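Local coordinates for 5'-Methylthioadenosine Nucleosidase (Arabidopsis thaliana, PDB 2QTG), which is a nucleosidase of the phosphorylase superfamily, with an alpha/beta fold built around a mixed, curled sheet, at residues K123-G128 with D195-D200. Sequence-based numbering, arbitrary orientation.
Sequences KGANIG and DATLKD. With MTH (2-(4-amino-pyrrolo[2,3-D]pyrimidin-7-yl)-5-methylsulfanylmethyl-tetrahydro-furan-3,4-diol), chain C.
K123 and T197 bring the two backbones together, their CA atoms 5.4 Å apart, where the loop 123-128 passes T197. From there the lysine chain runs back toward D195. With chi1 at -62°, CG lies beside the backbone N, and further bends at chi2 and chi3 carry the chain past T197. K123 CB lies 3.4 Å from T197 OG1, and K123 CG rests 3.5 Å from A196 O. The flexible aliphatic part thus lies over A196 O and T197, leaving the amino group to reach the exposed carboxylate of D195. There K123 NZ makes a salt bridge to D195 OD1 at 2.8 Å, arriving on the syn side but 32° out of the carboxylate plane, the two side chains crossing at about a right angle. D195 has positive phi in the Schellman motif that ends helix 185-193. Deeper in, T197 turns its methyl CG2 to A125 CB at 4.4 Å; the small alanine lets the loop lie close over the buried threonine, which also touches F131. G124 has phi 96°, where a CB would press against K123 O, so the residue without a side chain suits the turn. Farther along, the extended K199 chain bends at chi4 to bring K199 NZ 2.8 Å from MTH N1, a hydrogen bond, while NZ also donates to S180 O and D182 O. D200 OD2 forms a salt bridge with K221 NZ. The loop therefore packs against residues 195-197, which lead into the short strand 198-200, set between strands 110-119 and 172-177 of the phosphorylase-superfamily sheet, whose far end lines the MTH site.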
ATOM      1  N   LYS A 123      11.913   5.813  24.827  1.00 23.81           N
ATOM      2  CA  LYS A 123      11.273   7.050  24.359  1.00 24.21           C
ATOM      3  C   LYS A 123      10.087   7.423  25.264  1.00 24.56           C
ATOM      4  O   LYS A 123       9.319   8.351  24.965  1.00 25.31           O
ATOM      5  CB  LYS A 123      10.794   6.939  22.902  1.00 23.35           C
ATOM      6  CG  LYS A 123      11.854   6.686  21.824  1.00 24.21           C
ATOM      7  CD  LYS A 123      12.850   7.846  21.670  1.00 24.57           C
ATOM      8  CE  LYS A 123      12.201   9.096  21.151  1.00 26.39           C
ATOM      9  NZ  LYS A 123      13.197  10.228  21.233  1.00 28.36           N
ATOM     10  N   GLY A 124       9.927   6.657  26.338  1.00 24.01           N
ATOM     11  CA  GLY A 124       8.934   6.939  27.360  1.00 23.17           C
ATOM     12  C   GLY A 124       7.630   6.200  27.200  1.00 22.51           C
ATOM     13  O   GLY A 124       6.659   6.539  27.894  1.00 24.21           O
ATOM     14  N   ALA A 125       7.587   5.174  26.329  1.00 21.53           N
ATOM     15  CA  ALA A 125       6.335   4.427  26.112  1.00 20.23           C
ATOM     16  C   ALA A 125       6.130   3.406  27.215  1.00 19.92           C
ATOM     17  O   ALA A 125       7.077   2.721  27.602  1.00 19.67           O
ATOM     18  CB  ALA A 125       6.322   3.722  24.708  1.00 20.79           C
ATOM     19  N   ASN A 126       4.900   3.302  27.712  1.00 20.34           N
ATOM     20  CA  ASN A 126       4.470   2.199  28.597  1.00 19.94           C
ATOM     21  C   ASN A 126       3.296   1.448  27.994  1.00 20.40           C
ATOM     22  O   ASN A 126       2.507   2.039  27.232  1.00 18.47           O
ATOM     23  CB  ASN A 126       4.023   2.760  29.947  1.00 20.82           C
ATOM     24  CG  ASN A 126       5.166   3.409  30.701  1.00 23.68           C
ATOM     25  OD1 ASN A 126       6.234   2.813  30.837  1.00 26.19           O
ATOM     26  ND2 ASN A 126       4.966   4.635  31.158  1.00 25.07           N
ATOM     27  N   ILE A 127       3.176   0.154  28.324  1.00 19.71           N
ATOM     28  CA  ILE A 127       2.045  -0.648  27.832  1.00 20.29           C
ATOM     29  C   ILE A 127       0.763   0.009  28.356  1.00 20.32           C
ATOM     30  O   ILE A 127       0.726   0.441  29.522  1.00 19.70           O
ATOM     31  CB  ILE A 127       2.134  -2.105  28.333  1.00 20.61           C
ATOM     32  CG1 ILE A 127       3.502  -2.738  27.965  1.00 21.22           C
ATOM     33  CG2 ILE A 127       0.883  -2.926  27.916  1.00 21.46           C
ATOM     34  CD1 ILE A 127       3.608  -3.424  26.656  1.00 24.57           C
ATOM     35  N   GLY A 128      -0.254   0.132  27.495  1.00 19.21           N
ATOM     36  CA  GLY A 128      -1.500   0.790  27.854  1.00 19.94           C
ATOM     37  C   GLY A 128      -1.581   2.269  27.521  1.00 18.53           C
ATOM     38  O   GLY A 128      -2.676   2.797  27.454  1.00 19.86           O
ATOM     39  N   ASP A 195      14.212   8.618  14.845  1.00 22.85           N
ATOM     40  CA  ASP A 195      13.876   8.993  16.228  1.00 23.55           C
ATOM     41  C   ASP A 195      12.410   8.726  16.585  1.00 22.38           C
ATOM     42  O   ASP A 195      11.727   9.596  17.144  1.00 22.51           O
ATOM     43  CB  ASP A 195      14.284  10.466  16.497  1.00 23.76           C
ATOM     44  CG  ASP A 195      14.277  10.832  17.981  1.00 26.14           C
ATOM     45  OD1 ASP A 195      14.591   9.966  18.843  1.00 25.39           O
ATOM     46  OD2 ASP A 195      13.972  12.011  18.273  1.00 26.86           O
ATOM     47  N   ALA A 196      11.929   7.516  16.256  1.00 21.01           N
ATOM     48  CA  ALA A 196      10.516   7.123  16.437  1.00 20.27           C
ATOM     49  C   ALA A 196      10.270   6.650  17.867  1.00 19.03           C
ATOM     50  O   ALA A 196      11.122   6.001  18.447  1.00 19.07           O
ATOM     51  CB  ALA A 196      10.136   6.009  15.450  1.00 20.10           C
ATOM     52  N   THR A 197       9.108   6.980  18.422  1.00 16.71           N
ATOM     53  CA  THR A 197       8.642   6.425  19.706  1.00 16.31           C
ATOM     54  C   THR A 197       7.790   5.190  19.502  1.00 16.19           C
ATOM     55  O   THR A 197       7.782   4.273  20.358  1.00 14.04           O
ATOM     56  CB  THR A 197       7.802   7.486  20.510  1.00 16.67           C
ATOM     57  OG1 THR A 197       8.660   8.548  20.864  1.00 18.81           O
ATOM     58  CG2 THR A 197       7.158   6.917  21.808  1.00 15.11           C
ATOM     59  N   LEU A 198       7.080   5.170  18.366  1.00 15.94           N
ATOM     60  CA  LEU A 198       6.070   4.163  18.122  1.00 13.84           C
ATOM     61  C   LEU A 198       6.293   3.450  16.766  1.00 14.51           C
ATOM     62  O   LEU A 198       6.894   4.005  15.849  1.00 12.99           O
ATOM     63  CB  LEU A 198       4.668   4.777  18.173  1.00 14.39           C
ATOM     64  CG  LEU A 198       4.324   5.699  19.333  1.00 13.91           C
ATOM     65  CD1 LEU A 198       3.145   6.575  18.898  1.00 14.00           C
ATOM     66  CD2 LEU A 198       3.955   4.890  20.607  1.00 13.89           C
ATOM     67  N   LYS A 199       5.765   2.237  16.671  1.00 13.50           N
ATOM     68  CA  LYS A 199       6.023   1.331  15.552  1.00 13.68           C
ATOM     69  C   LYS A 199       4.738   0.618  15.174  1.00 14.63           C
ATOM     70  O   LYS A 199       4.080  -0.026  16.010  1.00 14.02           O
ATOM     71  CB  LYS A 199       7.129   0.323  15.927  1.00 13.89           C
ATOM     72  CG  LYS A 199       7.468  -0.692  14.796  1.00 13.04           C
ATOM     73  CD  LYS A 199       8.245  -1.898  15.336  1.00 12.95           C
ATOM     74  CE  LYS A 199       8.626  -2.846  14.161  1.00 13.73           C
ATOM     75  NZ  LYS A 199       7.458  -3.667  13.744  1.00 12.70           N
ATOM     76  N   ASP A 200       4.378   0.704  13.897  1.00 15.97           N
ATOM     77  CA  ASP A 200       3.176   0.007  13.427  1.00 15.19           C
ATOM     78  C   ASP A 200       3.320  -0.474  11.993  1.00 14.44           C
ATOM     79  O   ASP A 200       4.427  -0.417  11.402  1.00 14.04           O
ATOM     80  CB  ASP A 200       1.931   0.895  13.601  1.00 15.88           C
ATOM     81  CG  ASP A 200       1.797   1.950  12.499  1.00 15.60           C
ATOM     82  OD1 ASP A 200       2.819   2.302  11.870  1.00 14.58           O
ATOM     83  OD2 ASP A 200       0.674   2.416  12.272  1.00 16.70           O
TER
HETATM   84  CS  MTH C 268      -1.242  -8.617  13.344  1.00 14.73           C
HETATM   85  S5' MTH C 268       0.083  -7.550  12.770  1.00 16.30           S
HETATM   86  C5' MTH C 268      -0.032  -6.370  14.086  1.00 15.74           C
HETATM   87  C4' MTH C 268      -1.093  -5.270  13.934  1.00 17.74           C
HETATM   88  O4' MTH C 268      -1.073  -4.471  15.142  1.00 17.20           O
HETATM   89  C2' MTH C 268       0.087  -3.267  13.398  1.00 17.57           C
HETATM   90  O2' MTH C 268      -0.073  -1.899  12.952  1.00 15.01           O
HETATM   91  C3' MTH C 268      -0.860  -4.289  12.782  1.00 14.64           C
HETATM   92  O3' MTH C 268      -2.144  -3.762  12.403  1.00 14.70           O
HETATM   93  C1' MTH C 268      -0.193  -3.326  14.918  1.00 16.98           C
HETATM   94  N9  MTH C 268       1.029  -3.530  15.669  1.00 15.27           N
HETATM   95  C8  MTH C 268       1.110  -3.945  16.889  1.00 17.72           C
HETATM   96  C7  MTH C 268       2.264  -3.852  17.385  1.00 18.71           C
HETATM   97  C5  MTH C 268       3.187  -3.823  16.478  1.00 16.24           C
HETATM   98  C6  MTH C 268       4.554  -3.869  16.492  1.00 14.84           C
HETATM   99  N6  MTH C 268       5.252  -4.154  17.627  1.00 13.43           N
HETATM  100  N1  MTH C 268       5.130  -3.656  15.271  1.00 14.74           N
HETATM  101  C2  MTH C 268       4.390  -3.381  14.143  1.00 11.00           C
HETATM  102  N3  MTH C 268       3.022  -3.332  14.146  1.00 16.37           N
HETATM  103  C4  MTH C 268       2.409  -3.529  15.338  1.00 15.53           C